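Local coordinates for protein putative thiosugar synthase (Amycolatopsis orientalis, PDB 4N6F) that probably makes a 2-thiosugar from a hexose phosphate, using sulphur delivered by a carrier protein, on a TIM barrel related to the thiazole synthase ThiG, at residues V50-V55 and I81-F86. Numbering follows the deposited sequence.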
# COMPACT_ATOMS: atom_id res chain seq x y z
N VAL A 50 -0.29 -21.01 2.98
CA VAL A 50 0.74 -21.71 3.74
C VAL A 50 0.24 -21.88 5.18
O VAL A 50 -0.20 -20.92 5.79
CB VAL A 50 2.07 -20.94 3.72
CG1 VAL A 50 3.07 -21.53 4.71
CG2 VAL A 50 2.67 -20.95 2.32
N PHE A 51 0.34 -23.09 5.71
CA PHE A 51 -0.09 -23.39 7.06
C PHE A 51 1.15 -23.72 7.88
O PHE A 51 1.75 -24.77 7.70
CB PHE A 51 -1.06 -24.58 7.05
CG PHE A 51 -1.50 -25.03 8.41
CD1 PHE A 51 -2.07 -24.14 9.30
CD2 PHE A 51 -1.34 -26.36 8.80
CE1 PHE A 51 -2.47 -24.56 10.57
CE2 PHE A 51 -1.74 -26.78 10.07
CZ PHE A 51 -2.31 -25.88 10.95
N ILE A 52 1.54 -22.82 8.76
CA ILE A 52 2.73 -23.01 9.53
C ILE A 52 2.35 -23.78 10.77
O ILE A 52 1.62 -23.32 11.57
CB ILE A 52 3.39 -21.69 9.90
CG1 ILE A 52 3.95 -21.00 8.67
CG2 ILE A 52 4.51 -21.92 10.88
CD1 ILE A 52 4.08 -19.53 8.82
N THR A 53 2.86 -24.99 10.87
CA THR A 53 2.37 -25.93 11.82
C THR A 53 3.35 -26.44 12.85
O THR A 53 4.49 -26.65 12.59
CB THR A 53 1.70 -27.10 11.12
OG1 THR A 53 0.95 -27.84 12.08
CG2 THR A 53 2.69 -27.98 10.49
N THR A 54 2.82 -26.61 14.04
CA THR A 54 3.49 -27.19 15.18
C THR A 54 2.91 -28.56 15.56
O THR A 54 3.06 -29.02 16.65
CB THR A 54 3.46 -26.25 16.40
OG1 THR A 54 2.12 -25.88 16.67
CG2 THR A 54 4.20 -24.99 16.11
N VAL A 55 2.20 -29.19 14.65
CA VAL A 55 1.40 -30.33 15.03
C VAL A 55 2.33 -31.44 15.49
O VAL A 55 3.37 -31.69 14.88
CB VAL A 55 0.47 -30.84 13.90
CG1 VAL A 55 1.26 -31.41 12.73
CG2 VAL A 55 -0.48 -31.90 14.45
N ILE A 81 4.06 -26.26 6.45
CA ILE A 81 5.48 -26.12 6.70
C ILE A 81 5.75 -26.10 8.20
O ILE A 81 4.96 -25.55 8.97
CB ILE A 81 6.09 -24.87 5.99
CG1 ILE A 81 5.69 -23.56 6.67
CG2 ILE A 81 5.67 -24.84 4.53
CD1 ILE A 81 6.59 -22.41 6.27
N GLY A 82 6.84 -26.71 8.61
CA GLY A 82 7.22 -26.71 10.01
C GLY A 82 7.96 -25.45 10.39
O GLY A 82 8.28 -24.61 9.55
N THR A 83 8.25 -25.34 11.68
CA THR A 83 8.95 -24.20 12.21
C THR A 83 9.90 -24.59 13.35
O THR A 83 9.68 -25.60 14.04
CB THR A 83 7.96 -23.12 12.70
OG1 THR A 83 8.70 -22.05 13.30
CG2 THR A 83 6.99 -23.69 13.73
N THR A 84 10.97 -23.81 13.52
CA THR A 84 11.88 -23.94 14.65
C THR A 84 11.84 -22.70 15.56
O THR A 84 12.72 -22.53 16.41
CB THR A 84 13.34 -24.12 14.20
OG1 THR A 84 13.80 -22.91 13.59
CG2 THR A 84 13.49 -25.28 13.21
N SER A 85 10.83 -21.84 15.39
CA SER A 85 10.80 -20.57 16.12
C SER A 85 10.61 -20.71 17.65
O SER A 85 10.87 -19.76 18.38
CB SER A 85 9.72 -19.63 15.55
OG SER A 85 8.42 -20.11 15.81
N PHE A 86 10.16 -21.87 18.11
CA PHE A 86 10.03 -22.11 19.55
C PHE A 86 11.35 -22.52 20.18
O PHE A 86 11.54 -22.36 21.39
CB PHE A 86 8.95 -23.15 19.82
CG PHE A 86 7.57 -22.61 19.66
CD1 PHE A 86 6.99 -21.85 20.67
CD2 PHE A 86 6.85 -22.82 18.49
CE1 PHE A 86 5.71 -21.33 20.52
CE2 PHE A 86 5.58 -22.30 18.33
CZ PHE A 86 5.01 -21.55 19.35
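Ile81 meets 50-55 with both its backbone and its side chain. Its N donates to Phe51 O (3.0 Å). Its O accepts from Thr53 N at 2.9 Å. Two bonds from one residue to the neighbours of Ile52 define a parallel bridge, and Ile52 CA adds a C-H...O contact to the same oxygen. On the sheet face shared by Ile52 and Ile81, the two side chains run side by side, their CG1 atoms 3.7 Å apart. Placing Ile81 CG1 between its backbone N and carbonyl carbon (chi1 74°) also carries it to 3.9 Å from CG1 of Val50. At Gly82 the backbone turns its hydrogen bonds to Ile108 and Lys110 of the next strand. The parallel pairing of strands 50-52 and 79-83, with helix 60-70 between them in the chain, makes this a beta-alpha-beta unit of the TIM barrel. Thr83 points toward 50-55: its CB meets Ile52 CG2, and its CG2 lies 3.9 Å from Thr54 CG2, while OG1 accepts from Ser85 N (3.0 Å) in an ST turn and also bonds the carboxylate of Glu31. Without OG1 and CG2, an alanine here is likely to leave Ser85 N and Glu31 without this partner and Thr54 CG2 without its methyl neighbour. Ser85, which the turn holds, touches the bound fructose 6-phosphate and shares Glu31 through OG. Beyond it, Phe86 brings CE2 within 3.8 Å of Thr54 CG2, the ring meeting that methyl obliquely near Gln32.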